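Local structure of lantibiotic dehydratase (Microbispora corallina, 5EHK) at residues L91-E96 and Q344-L349; T168-D173 and H335-T340; R408-F413 and E618-V623; E415-D420 and R433-P438. The protein probably dehydrates serine and threonine residues of the precursor peptide of the lantibiotic NAI-107, with aminoacylated tRNA supplying the activating group. One frame throughout, in Å; residues are numbered along the deposited sequence.

Contact 1 (L91-E96 and Q344-L349); sequences LMEAVE and QGRREL
Glu93 and Arg346 stand where the backbones of 91-96 and 344-349 come closest, their CA atoms 5.7 Å apart. Each segment covers the start of a helix, 92-98 in one and 346-359 in the other, and Gly345 is the N-cap residue of the second. Arg346 and Glu96 form a salt bridge. The guanidinium grips the carboxylate side-on: NE meets Glu96 OE1 at 2.8 Å and NH2 meets Glu96 OE2 at 2.8 Å, each oxygen approached from the side of its twin. The two planes are 32° apart, so the paired bonds are slightly twisted and yet hold the arginine head against rotation. A bend at chi3 (71°) in an otherwise extended chain carries NE and NH2 to that acid. Met92 lies alongside, and its CB sits over one guanidinium face, 3.2 Å from Arg346 NH1; the rest of the side chain, bent at chi2 and chi3, leads away, and the residue also packs on Leu106 of helix 100-110. Glu93 reaches past Arg346 in the opposite direction, with its CB 3.7 Å from Arg346 CG. Its extended chain, CG anti to the backbone N (chi1 -169°), delivers the buried carboxylate to the amino end of helix 346-359. There OE1 accepts a weak bond from Gly345 N at 3.4 Å and another weak one from Gly343 N, while OE2 is engaged by Tyr337 OH. Leu349 CD2 covers the aliphatic part at Glu93 CG, 3.9 Å away. The whole is a junction of two helix starts, made by a bidentate carboxylate-guanidinium salt bridge and a glutamate set at a helix N-terminus, within the N-terminal lantibiotic dehydratase region.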
loop_
_atom_site.group_PDB
_atom_site.type_symbol
_atom_site.label_atom_id
_atom_site.label_comp_id
_atom_site.label_asym_id
_atom_site.label_seq_id
_atom_site.Cartn_x
_atom_site.Cartn_y
_atom_site.Cartn_z
ATOM N N LEU A 91 12.363 40.440 -30.819
ATOM C CA LEU A 91 13.189 39.390 -30.220
ATOM C C LEU A 91 14.240 39.915 -29.264
ATOM O O LEU A 91 14.542 39.271 -28.269
ATOM C CB LEU A 91 13.890 38.535 -31.280
ATOM C CG LEU A 91 15.000 37.586 -30.782
ATOM C CD1 LEU A 91 14.459 36.526 -29.842
ATOM C CD2 LEU A 91 15.715 36.919 -31.940
ATOM N N MET A 92 14.842 41.054 -29.574
ATOM C CA MET A 92 15.838 41.598 -28.658
ATOM C C MET A 92 15.124 42.174 -27.465
ATOM O O MET A 92 15.665 42.174 -26.371
ATOM C CB MET A 92 16.749 42.641 -29.315
ATOM C CG MET A 92 17.891 42.066 -30.148
ATOM S SD MET A 92 18.955 40.826 -29.350
ATOM C CE MET A 92 18.208 39.284 -29.905
ATOM N N GLU A 93 13.904 42.658 -27.688
ATOM C CA GLU A 93 13.074 43.199 -26.609
ATOM C C GLU A 93 12.561 42.072 -25.714
ATOM O O GLU A 93 12.504 42.199 -24.487
ATOM C CB GLU A 93 11.895 43.995 -27.172
ATOM C CG GLU A 93 11.144 44.796 -26.117
ATOM C CD GLU A 93 9.989 45.616 -26.682
ATOM O OE1 GLU A 93 10.026 45.975 -27.871
ATOM O OE2 GLU A 93 9.033 45.905 -25.933
ATOM N N ALA A 94 12.166 40.977 -26.347
ATOM C CA ALA A 94 11.711 39.805 -25.623
ATOM C C ALA A 94 12.829 39.241 -24.748
ATOM O O ALA A 94 12.591 38.880 -23.599
ATOM C CB ALA A 94 11.191 38.734 -26.594
ATOM N N VAL A 95 14.042 39.177 -25.284
ATOM C CA VAL A 95 15.160 38.604 -24.542
ATOM C C VAL A 95 15.620 39.539 -23.414
ATOM O O VAL A 95 16.082 39.083 -22.374
ATOM C CB VAL A 95 16.325 38.145 -25.472
ATOM C CG1 VAL A 95 17.518 37.665 -24.659
ATOM C CG2 VAL A 95 15.865 37.025 -26.378
ATOM N N GLU A 96 15.470 40.843 -23.610
ATOM C CA GLU A 96 15.750 41.822 -22.550
ATOM C C GLU A 96 14.800 41.649 -21.356
ATOM O O GLU A 96 15.111 42.029 -20.223
ATOM C CB GLU A 96 15.626 43.256 -23.092
ATOM C CG GLU A 96 16.937 44.040 -23.091
ATOM C CD GLU A 96 17.184 44.787 -24.397
ATOM O OE1 GLU A 96 16.220 45.331 -24.987
ATOM O OE2 GLU A 96 18.354 44.821 -24.833
ATOM N N GLN A 344 9.664 47.858 -30.547
ATOM C CA GLN A 344 9.817 49.314 -30.589
ATOM C C GLN A 344 9.960 50.015 -29.233
ATOM O O GLN A 344 10.360 51.174 -29.169
ATOM C CB GLN A 344 8.629 49.926 -31.330
ATOM C CG GLN A 344 8.234 49.172 -32.582
ATOM C CD GLN A 344 8.655 49.895 -33.843
ATOM O OE1 GLN A 344 7.836 50.131 -34.735
ATOM N NE2 GLN A 344 9.937 50.259 -33.924
ATOM N N GLY A 345 9.576 49.351 -28.154
ATOM C CA GLY A 345 9.659 49.982 -26.848
ATOM C C GLY A 345 10.855 49.593 -26.006
ATOM O O GLY A 345 10.776 49.650 -24.778
ATOM N N ARG A 346 11.960 49.211 -26.644
ATOM C CA ARG A 346 13.147 48.818 -25.894
ATOM C C ARG A 346 13.672 49.945 -25.008
ATOM O O ARG A 346 14.345 49.689 -24.015
ATOM C CB ARG A 346 14.265 48.302 -26.802
ATOM C CG ARG A 346 13.968 46.986 -27.480
ATOM C CD ARG A 346 15.096 46.597 -28.410
ATOM N NE ARG A 346 16.301 46.195 -27.690
ATOM C CZ ARG A 346 17.426 45.787 -28.279
ATOM N NH1 ARG A 346 17.513 45.750 -29.600
ATOM N NH2 ARG A 346 18.479 45.430 -27.552
ATOM N N ARG A 347 13.348 51.190 -25.336
ATOM C CA ARG A 347 13.866 52.273 -24.526
ATOM C C ARG A 347 12.940 52.494 -23.341
ATOM O O ARG A 347 13.409 52.639 -22.209
ATOM C CB ARG A 347 14.051 53.562 -25.327
ATOM C CG ARG A 347 14.678 54.687 -24.500
ATOM C CD ARG A 347 14.947 55.939 -25.317
ATOM N NE ARG A 347 13.723 56.504 -25.879
ATOM C CZ ARG A 347 12.888 57.290 -25.208
ATOM N NH1 ARG A 347 13.141 57.600 -23.942
ATOM N NH2 ARG A 347 11.795 57.758 -25.800
ATOM N N GLU A 348 11.632 52.475 -23.594
ATOM C CA GLU A 348 10.633 52.558 -22.520
ATOM C C GLU A 348 10.745 51.430 -21.481
ATOM O O GLU A 348 10.491 51.649 -20.291
ATOM C CB GLU A 348 9.214 52.577 -23.102
ATOM C CG GLU A 348 8.795 53.905 -23.689
ATOM C CD GLU A 348 9.321 54.128 -25.098
ATOM O OE1 GLU A 348 10.005 53.220 -25.636
ATOM O OE2 GLU A 348 9.042 55.214 -25.663
ATOM N N LEU A 349 11.128 50.237 -21.938
ATOM C CA LEU A 349 11.258 49.063 -21.078
ATOM C C LEU A 349 12.429 49.183 -20.100
ATOM O O LEU A 349 12.279 48.896 -18.905
ATOM C CB LEU A 349 11.377 47.790 -21.925
ATOM C CG LEU A 349 11.507 46.440 -21.210
ATOM C CD1 LEU A 349 10.406 46.280 -20.172
ATOM C CD2 LEU A 349 11.444 45.321 -22.220
#

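Contact 2 (T168-D173 and H335-T340); sequences TRTRAD and HAYDRT
Thr170 is joined to Asp338 where the last turn of helix 318-339 lies almost antiparallel to strand 167-172, an alpha/beta packing in which the axes of 335-339 and 168-172 approach to 7.3 Å at 162°. The strand pairs on one side with strand 366-379 through the backbone of Arg169 and Arg171; the N-H of Thr170 is turned toward the helix, and an aspartate suits the place because its carboxylate can take the role of a strand neighbour. Asp338 OD2 accepts from Thr170 N at 2.9 Å through its syn lone pair, and Asp338 OD1 accepts from Thr170 OG1 at 3.0 Å, so two bonds fix the carboxylate's rotation. This is the compact part. Thr170 OG1 also lies at the edge of the Tyr337 ring, 3.2 Å from CD2, and the methyl of Thr168 rests obliquely against the ring with CG2 3.5 Å from Tyr337 CE2. The solvent side is looser, with His335 and Arg339 exposed and starting away from the strand. Arg169 and Arg171 start away from the helix and stack their guanidinium groups, Arg169 being anchored by Asp369 and Thr541. At the Thr168 end a water bridges the backbones, accepting from Thr168 N at 3.1 Å and donating to Tyr337 O at 3.2 Å.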
loop_
_atom_site.group_PDB
_atom_site.type_symbol
_atom_site.label_atom_id
_atom_site.label_comp_id
_atom_site.label_asym_id
_atom_site.label_seq_id
_atom_site.Cartn_x
_atom_site.Cartn_y
_atom_site.Cartn_z
ATOM N N THR A 168 0.854 45.185 -25.624
ATOM C CA THR A 168 1.357 44.666 -24.370
ATOM C C THR A 168 0.530 45.220 -23.217
ATOM O O THR A 168 0.005 46.325 -23.310
ATOM C CB THR A 168 2.838 45.058 -24.211
ATOM O OG1 THR A 168 3.647 44.111 -24.910
ATOM C CG2 THR A 168 3.254 45.013 -22.789
ATOM N N ARG A 169 0.319 44.424 -22.173
ATOM C CA ARG A 169 -0.086 44.985 -20.880
ATOM C C ARG A 169 1.001 44.643 -19.871
ATOM O O ARG A 169 1.391 43.481 -19.776
ATOM C CB ARG A 169 -1.377 44.384 -20.362
ATOM C CG ARG A 169 -1.510 44.619 -18.879
ATOM C CD ARG A 169 -2.884 44.307 -18.392
ATOM N NE ARG A 169 -3.038 42.861 -18.354
ATOM C CZ ARG A 169 -4.201 42.233 -18.253
ATOM N NH1 ARG A 169 -5.336 42.925 -18.194
ATOM N NH2 ARG A 169 -4.224 40.910 -18.236
ATOM N N THR A 170 1.465 45.631 -19.107
ATOM C CA THR A 170 2.565 45.435 -18.158
ATOM C C THR A 170 2.168 45.759 -16.714
ATOM O O THR A 170 1.587 46.802 -16.432
ATOM C CB THR A 170 3.795 46.263 -18.565
ATOM O OG1 THR A 170 4.132 45.941 -19.914
ATOM C CG2 THR A 170 4.999 45.969 -17.654
ATOM N N ARG A 171 2.495 44.849 -15.804
ATOM C CA ARG A 171 2.127 44.999 -14.404
ATOM C C ARG A 171 3.274 44.668 -13.476
ATOM O O ARG A 171 4.245 44.013 -13.858
ATOM C CB ARG A 171 0.913 44.135 -14.057
ATOM C CG ARG A 171 -0.396 44.673 -14.590
ATOM C CD ARG A 171 -1.491 43.634 -14.510
ATOM N NE ARG A 171 -2.797 44.218 -14.800
ATOM C CZ ARG A 171 -3.931 43.526 -14.867
ATOM N NH1 ARG A 171 -3.911 42.211 -14.681
ATOM N NH2 ARG A 171 -5.081 44.144 -15.125
ATOM N N ALA A 172 3.150 45.155 -12.253
ATOM C CA ALA A 172 4.137 44.921 -11.222
ATOM C C ALA A 172 4.109 43.459 -10.833
ATOM O O ALA A 172 3.043 42.884 -10.703
ATOM C CB ALA A 172 3.829 45.796 -10.021
ATOM N N ASP A 173 5.282 42.853 -10.687
ATOM C CA ASP A 173 5.404 41.491 -10.172
ATOM C C ASP A 173 4.974 41.482 -8.712
ATOM O O ASP A 173 5.389 42.356 -7.947
ATOM C CB ASP A 173 6.844 41.006 -10.328
ATOM C CG ASP A 173 7.171 39.798 -9.472
ATOM O OD1 ASP A 173 6.791 38.664 -9.843
ATOM O OD2 ASP A 173 7.877 39.972 -8.457
ATOM N N HIS A 335 1.972 52.191 -18.525
ATOM C CA HIS A 335 1.035 52.544 -19.575
ATOM C C HIS A 335 1.800 53.065 -20.774
ATOM O O HIS A 335 1.451 52.772 -21.919
ATOM C CB HIS A 335 0.042 53.585 -19.068
ATOM C CG HIS A 335 -0.915 53.041 -18.058
ATOM N ND1 HIS A 335 -0.578 52.878 -16.730
ATOM C CD2 HIS A 335 -2.188 52.596 -18.183
ATOM C CE1 HIS A 335 -1.609 52.372 -16.078
ATOM N NE2 HIS A 335 -2.597 52.191 -16.937
ATOM N N ALA A 336 2.868 53.807 -20.489
ATOM C CA ALA A 336 3.732 54.361 -21.513
ATOM C C ALA A 336 4.241 53.250 -22.406
ATOM O O ALA A 336 4.104 53.302 -23.635
ATOM C CB ALA A 336 4.891 55.067 -20.866
ATOM N N TYR A 337 4.806 52.226 -21.775
ATOM C CA TYR A 337 5.354 51.097 -22.512
ATOM C C TYR A 337 4.253 50.260 -23.177
ATOM O O TYR A 337 4.487 49.587 -24.187
ATOM C CB TYR A 337 6.268 50.256 -21.613
ATOM C CG TYR A 337 6.589 48.917 -22.206
ATOM C CD1 TYR A 337 7.412 48.799 -23.315
ATOM C CD2 TYR A 337 6.050 47.762 -21.665
ATOM C CE1 TYR A 337 7.685 47.561 -23.863
ATOM C CE2 TYR A 337 6.323 46.525 -22.199
ATOM C CZ TYR A 337 7.132 46.426 -23.295
ATOM O OH TYR A 337 7.376 45.178 -23.806
ATOM N N ASP A 338 3.040 50.341 -22.643
ATOM C CA ASP A 338 1.925 49.613 -23.244
ATOM C C ASP A 338 1.369 50.360 -24.455
ATOM O O ASP A 338 0.510 49.833 -25.178
ATOM C CB ASP A 338 0.799 49.327 -22.241
ATOM C CG ASP A 338 1.149 48.224 -21.259
ATOM O OD1 ASP A 338 2.132 47.494 -21.506
ATOM O OD2 ASP A 338 0.415 48.071 -20.256
ATOM N N ARG A 339 1.840 51.592 -24.656
ATOM C CA ARG A 339 1.456 52.376 -25.828
ATOM C C ARG A 339 2.329 51.971 -26.997
ATOM O O ARG A 339 1.906 51.997 -28.158
ATOM C CB ARG A 339 1.546 53.886 -25.564
ATOM C CG ARG A 339 0.402 54.401 -24.714
ATOM C CD ARG A 339 0.489 55.873 -24.358
ATOM N NE ARG A 339 -0.619 56.217 -23.466
ATOM C CZ ARG A 339 -0.506 56.442 -22.156
ATOM N NH1 ARG A 339 0.686 56.394 -21.562
ATOM N NH2 ARG A 339 -1.592 56.730 -21.440
ATOM N N THR A 340 3.526 51.518 -26.651
ATOM C CA THR A 340 4.551 51.145 -27.606
ATOM C C THR A 340 4.208 49.865 -28.384
ATOM O O THR A 340 3.374 49.070 -27.953
ATOM C CB THR A 340 5.883 50.970 -26.850
ATOM O OG1 THR A 340 6.895 51.782 -27.449
ATOM C CG2 THR A 340 6.326 49.523 -26.833
HETATM O O HOH W 1 2.483 47.850 -25.994
#

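Contact 3 (R408-F413 and E618-V623); sequences RYHEAF and ERLCLV
Leu620 lays one of its methyls over the face of the Phe413 ring: CD2 stands 4.1 Å from the ring centroid and 26° off its normal, a CH-pi contact displaced toward CG, which is the closest ring atom at 3.7 Å. The other methyl goes to a different aromatic. Leu620 CD1 meets the edge of the Tyr409 ring near its plane, 3.9 Å from CD2, so the fork of the leucine fits between two rings one helical turn apart. A branched aliphatic suits this position because it can serve a face and an edge at once. The Leu620 side chain also slides past that of His410, with CG 3.8 Å from His410 CB. Here helix 407-417 packs across a mixed beta sheet, on the antiparallel hairpin of strands 611-615 and 620-624; the axes of the segments 408-413 and 620-623 pass 9.9 Å apart at 76°. Val613 and Ala615 of the first hairpin strand extend the apolar bed under Phe413. His410 marks where this surface gives way to backbone. Its CG is anti to the backbone N (chi1 171°), which sends the imidazole over the residues leading into the strand, with one face above Arg619 CA and CE1 3.4 Å from Glu618 C. Flat and polar, the ring can cover peptide groups while its NE2 bonds to Asn616 O in the hairpin turn. At the far end of the aromatic pair, Tyr409 OH is hydrogen-bonded to Gly436 O of the loop that covers the helix.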
loop_
_atom_site.group_PDB
_atom_site.type_symbol
_atom_site.label_atom_id
_atom_site.label_comp_id
_atom_site.label_asym_id
_atom_site.label_seq_id
_atom_site.Cartn_x
_atom_site.Cartn_y
_atom_site.Cartn_z
ATOM N N ARG A 408 -10.272 8.768 0.198
ATOM C CA ARG A 408 -9.997 8.204 1.514
ATOM C C ARG A 408 -10.443 9.156 2.637
ATOM O O ARG A 408 -10.887 8.715 3.689
ATOM C CB ARG A 408 -8.522 7.816 1.660
ATOM C CG ARG A 408 -8.058 6.691 0.712
ATOM C CD ARG A 408 -6.524 6.546 0.752
ATOM N NE ARG A 408 -6.124 6.152 2.105
ATOM C CZ ARG A 408 -6.205 4.907 2.572
ATOM N NH1 ARG A 408 -6.604 3.924 1.771
ATOM N NH2 ARG A 408 -5.869 4.645 3.825
ATOM N N TYR A 409 -10.316 10.461 2.413
ATOM C CA TYR A 409 -10.764 11.467 3.378
ATOM C C TYR A 409 -12.272 11.360 3.648
ATOM O O TYR A 409 -12.727 11.378 4.787
ATOM C CB TYR A 409 -10.451 12.837 2.817
ATOM C CG TYR A 409 -10.313 13.941 3.831
ATOM C CD1 TYR A 409 -9.238 13.979 4.689
ATOM C CD2 TYR A 409 -11.231 14.968 3.887
ATOM C CE1 TYR A 409 -9.089 15.001 5.596
ATOM C CE2 TYR A 409 -11.087 15.996 4.765
ATOM C CZ TYR A 409 -10.017 16.013 5.634
ATOM O OH TYR A 409 -9.874 17.039 6.551
ATOM N N HIS A 410 -13.036 11.234 2.574
ATOM C CA HIS A 410 -14.465 11.030 2.671
ATOM C C HIS A 410 -14.811 9.789 3.505
ATOM O O HIS A 410 -15.710 9.833 4.353
ATOM C CB HIS A 410 -15.042 10.918 1.264
ATOM C CG HIS A 410 -16.475 10.503 1.231
ATOM N ND1 HIS A 410 -16.924 9.456 0.456
ATOM C CD2 HIS A 410 -17.558 10.989 1.883
ATOM C CE1 HIS A 410 -18.225 9.310 0.640
ATOM N NE2 HIS A 410 -18.633 10.222 1.507
ATOM N N GLU A 411 -14.077 8.697 3.297
ATOM C CA GLU A 411 -14.311 7.481 4.073
ATOM C C GLU A 411 -13.980 7.751 5.530
ATOM O O GLU A 411 -14.700 7.332 6.425
ATOM C CB GLU A 411 -13.452 6.317 3.590
ATOM C CG GLU A 411 -13.844 5.681 2.268
ATOM C CD GLU A 411 -12.822 4.617 1.824
ATOM O OE1 GLU A 411 -12.617 3.644 2.594
ATOM O OE2 GLU A 411 -12.192 4.778 0.739
ATOM N N ALA A 412 -12.858 8.421 5.756
ATOM C CA ALA A 412 -12.417 8.728 7.100
ATOM C C ALA A 412 -13.510 9.538 7.804
ATOM O O ALA A 412 -13.908 9.221 8.939
ATOM C CB ALA A 412 -11.106 9.489 7.051
ATOM N N PHE A 413 -14.013 10.553 7.087
ATOM C CA PHE A 413 -15.044 11.456 7.572
ATOM C C PHE A 413 -16.290 10.651 7.994
ATOM O O PHE A 413 -16.794 10.792 9.115
ATOM C CB PHE A 413 -15.378 12.495 6.494
ATOM C CG PHE A 413 -16.203 13.643 6.989
ATOM C CD1 PHE A 413 -15.631 14.877 7.202
ATOM C CD2 PHE A 413 -17.562 13.487 7.254
ATOM C CE1 PHE A 413 -16.414 15.954 7.661
ATOM C CE2 PHE A 413 -18.345 14.541 7.720
ATOM C CZ PHE A 413 -17.774 15.772 7.933
ATOM N N GLU A 618 -21.935 8.874 -0.747
ATOM C CA GLU A 618 -21.253 9.120 -2.011
ATOM C C GLU A 618 -20.208 10.248 -2.016
ATOM O O GLU A 618 -19.145 10.094 -2.610
ATOM C CB GLU A 618 -22.308 9.398 -3.078
ATOM C CG GLU A 618 -21.873 10.357 -4.189
ATOM C CD GLU A 618 -22.977 10.562 -5.227
ATOM O OE1 GLU A 618 -23.036 9.755 -6.194
ATOM O OE2 GLU A 618 -23.791 11.509 -5.057
ATOM N N ARG A 619 -20.485 11.359 -1.334
ATOM C CA ARG A 619 -19.650 12.562 -1.446
ATOM C C ARG A 619 -19.493 13.298 -0.113
ATOM O O ARG A 619 -20.297 13.129 0.808
ATOM C CB ARG A 619 -20.263 13.524 -2.478
ATOM C CG ARG A 619 -21.763 13.682 -2.290
ATOM C CD ARG A 619 -22.436 14.512 -3.356
ATOM N NE ARG A 619 -22.783 15.826 -2.832
ATOM C CZ ARG A 619 -24.002 16.188 -2.451
ATOM N NH1 ARG A 619 -25.010 15.335 -2.548
ATOM N NH2 ARG A 619 -24.210 17.409 -1.973
ATOM N N LEU A 620 -18.446 14.108 -0.016
ATOM C CA LEU A 620 -18.361 15.132 0.998
ATOM C C LEU A 620 -19.121 16.296 0.452
ATOM O O LEU A 620 -19.329 16.375 -0.745
ATOM C CB LEU A 620 -16.910 15.551 1.183
ATOM C CG LEU A 620 -16.045 14.561 1.948
ATOM C CD1 LEU A 620 -14.575 14.974 1.854
ATOM C CD2 LEU A 620 -16.536 14.538 3.381
ATOM N N CYS A 621 -19.530 17.226 1.299
ATOM C CA CYS A 621 -20.143 18.457 0.766
ATOM C C CYS A 621 -20.032 19.677 1.640
ATOM O O CYS A 621 -20.169 19.596 2.860
ATOM C CB CYS A 621 -21.599 18.236 0.416
ATOM S SG CYS A 621 -22.428 17.439 1.715
ATOM N N LEU A 622 -19.783 20.803 0.985
ATOM C CA LEU A 622 -19.617 22.093 1.646
ATOM C C LEU A 622 -20.979 22.694 2.002
ATOM O O LEU A 622 -21.894 22.672 1.189
ATOM C CB LEU A 622 -18.893 23.034 0.702
ATOM C CG LEU A 622 -18.409 24.315 1.328
ATOM C CD1 LEU A 622 -17.468 23.965 2.476
ATOM C CD2 LEU A 622 -17.705 25.034 0.246
ATOM N N VAL A 623 -21.111 23.206 3.219
ATOM C CA VAL A 623 -22.393 23.720 3.689
ATOM C C VAL A 623 -22.211 25.090 4.293
ATOM O O VAL A 623 -21.312 25.282 5.103
ATOM C CB VAL A 623 -23.041 22.785 4.731
ATOM C CG1 VAL A 623 -24.297 23.390 5.284
ATOM C CG2 VAL A 623 -23.367 21.485 4.095
#

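Contact 4 (E415-D420 and R433-P438); sequences ERYGAD and RGLGPP
Arg416 and Tyr417 reach side by side toward Leu435, which comes past both from the other direction. Leu435 CD1 fits against their apolar parts, 3.8 Å from Arg416 CD and 4.0 Å from Tyr417 CE2. The two helix residues are themselves layered: Arg416 CG lies over the centre of the tyrosine ring, 3.5 Å above its plane, and the tyrosine hydroxyl stands above the rim of the guanidinium. Different first torsions bring these neighbours together, Arg416 with CG opposite its backbone N (chi1 167°) and Tyr417 with CG next to its own (chi1 -62°). A long arginine suits the helix end, since its extended chain spans to the loop backbone and offers its CD to Leu435. Its head meets carbonyls obliquely: NH1 makes a weak, bent bond to Gly434 O at 2.9 Å, and NH2 lies 3.0 Å from Arg433 O. Tyr417 OH lies 3.7 Å from Gly434 CA. Gly418, with positive phi, takes the chain out of helix 407-417 immediately after this pair. Arg433 packs on Arg895 of the second subunit, and Leu428 touches both Tyr417 and Leu435. With Leu435 also resting on Tyr409 and Phe413, the loop between strand 423-424 and helix 460-471 is laid along the C-terminal part of helix 407-417.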
loop_
_atom_site.group_PDB
_atom_site.type_symbol
_atom_site.label_atom_id
_atom_site.label_comp_id
_atom_site.label_asym_id
_atom_site.label_seq_id
_atom_site.Cartn_x
_atom_site.Cartn_y
_atom_site.Cartn_z
ATOM N N GLU A 415 -16.445 7.624 8.832
ATOM C CA GLU A 415 -16.092 6.777 9.953
ATOM C C GLU A 415 -16.148 7.548 11.279
ATOM O O GLU A 415 -16.667 7.051 12.281
ATOM C CB GLU A 415 -14.698 6.161 9.705
ATOM C CG GLU A 415 -14.075 5.399 10.865
ATOM C CD GLU A 415 -14.475 3.923 10.869
ATOM O OE1 GLU A 415 -15.584 3.605 10.363
ATOM O OE2 GLU A 415 -13.687 3.087 11.384
ATOM N N ARG A 416 -15.637 8.778 11.278
ATOM C CA ARG A 416 -15.581 9.560 12.512
ATOM C C ARG A 416 -16.851 10.339 12.846
ATOM O O ARG A 416 -17.195 10.499 14.010
ATOM C CB ARG A 416 -14.408 10.520 12.483
ATOM C CG ARG A 416 -14.476 11.554 13.559
ATOM C CD ARG A 416 -13.120 12.180 13.765
ATOM N NE ARG A 416 -13.110 13.080 14.914
ATOM C CZ ARG A 416 -12.009 13.674 15.352
ATOM N NH1 ARG A 416 -10.867 13.451 14.703
ATOM N NH2 ARG A 416 -12.049 14.502 16.397
ATOM N N TYR A 417 -17.557 10.823 11.838
ATOM C CA TYR A 417 -18.628 11.764 12.104
ATOM C C TYR A 417 -19.980 11.267 11.689
ATOM O O TYR A 417 -20.999 11.814 12.120
ATOM C CB TYR A 417 -18.349 13.046 11.360
ATOM C CG TYR A 417 -17.083 13.739 11.773
ATOM C CD1 TYR A 417 -16.988 14.373 13.005
ATOM C CD2 TYR A 417 -16.000 13.812 10.916
ATOM C CE1 TYR A 417 -15.859 15.058 13.369
ATOM C CE2 TYR A 417 -14.857 14.495 11.288
ATOM C CZ TYR A 417 -14.799 15.108 12.523
ATOM O OH TYR A 417 -13.665 15.778 12.909
ATOM N N GLY A 418 -19.990 10.276 10.801
ATOM C CA GLY A 418 -21.235 9.811 10.230
ATOM C C GLY A 418 -21.801 10.777 9.197
ATOM O O GLY A 418 -21.156 11.754 8.785
ATOM N N ALA A 419 -23.044 10.528 8.812
ATOM C CA ALA A 419 -23.669 11.243 7.718
ATOM C C ALA A 419 -24.714 12.268 8.177
ATOM O O ALA A 419 -25.509 12.739 7.366
ATOM C CB ALA A 419 -24.288 10.252 6.760
ATOM N N ASP A 420 -24.743 12.597 9.466
ATOM C CA ASP A 420 -25.693 13.606 9.942
ATOM C C ASP A 420 -25.035 14.700 10.738
ATOM O O ASP A 420 -25.615 15.211 11.684
ATOM C CB ASP A 420 -26.802 12.996 10.786
ATOM C CG ASP A 420 -27.603 11.970 10.028
ATOM O OD1 ASP A 420 -28.432 12.387 9.187
ATOM O OD2 ASP A 420 -27.419 10.756 10.285
ATOM N N ARG A 433 -8.034 18.729 16.478
ATOM C CA ARG A 433 -9.473 18.670 16.708
ATOM C C ARG A 433 -10.228 17.885 15.653
ATOM O O ARG A 433 -11.356 17.419 15.892
ATOM C CB ARG A 433 -10.058 20.065 16.825
ATOM C CG ARG A 433 -9.308 20.963 17.759
ATOM C CD ARG A 433 -9.949 22.315 17.793
ATOM N NE ARG A 433 -10.511 22.641 19.087
ATOM C CZ ARG A 433 -10.078 23.665 19.827
ATOM N NH1 ARG A 433 -9.066 24.443 19.400
ATOM N NH2 ARG A 433 -10.659 23.901 21.004
ATOM N N GLY A 434 -9.615 17.747 14.479
ATOM C CA GLY A 434 -10.270 17.086 13.370
ATOM C C GLY A 434 -9.543 15.902 12.764
ATOM O O GLY A 434 -8.865 15.129 13.452
ATOM N N LEU A 435 -9.751 15.739 11.458
ATOM C CA LEU A 435 -9.129 14.705 10.655
ATOM C C LEU A 435 -7.736 15.182 10.265
ATOM O O LEU A 435 -6.823 14.382 10.049
ATOM C CB LEU A 435 -9.955 14.517 9.391
ATOM C CG LEU A 435 -10.770 13.252 9.112
ATOM C CD1 LEU A 435 -11.404 12.702 10.359
ATOM C CD2 LEU A 435 -11.837 13.546 8.064
ATOM N N GLY A 436 -7.560 16.498 10.227
ATOM C CA GLY A 436 -6.357 17.079 9.670
ATOM C C GLY A 436 -6.525 17.164 8.164
ATOM O O GLY A 436 -7.561 16.766 7.625
ATOM N N PRO A 437 -5.517 17.693 7.465
ATOM C CA PRO A 437 -5.568 17.784 6.006
ATOM C C PRO A 437 -5.455 16.405 5.376
ATOM O O PRO A 437 -4.878 15.510 5.978
ATOM C CB PRO A 437 -4.335 18.612 5.686
ATOM C CG PRO A 437 -3.407 18.302 6.770
ATOM C CD PRO A 437 -4.228 18.151 7.997
ATOM N N PRO A 438 -6.017 16.225 4.178
ATOM C CA PRO A 438 -5.975 14.915 3.524
ATOM C C PRO A 438 -4.555 14.606 3.060
ATOM O O PRO A 438 -3.761 15.539 2.856
ATOM C CB PRO A 438 -6.891 15.102 2.305
ATOM C CG PRO A 438 -7.656 16.320 2.575
ATOM C CD PRO A 438 -6.755 17.201 3.372
#

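Overall arrangement
The four contacts form two clusters within the N-terminal lantibiotic dehydratase region. Contacts 1 and 2, with centres 12 Å apart, meet around the turn between the consecutive helices 318-339 and 346-359; a probable hydrogen bond between Glu93 OE2 and Tyr337 OH, 2.8 Å, links the two. Contacts 3 and 4 have centres 8 Å apart and share helix 407-417, which faces the sheet in one and a loop in the other. Between the clusters, centres are 46 to 55 Å apart; contacts 2 and 3, the nearest such pair, keep about 27 Å between closest atoms. Contact 4 alone lies within reach of the second subunit.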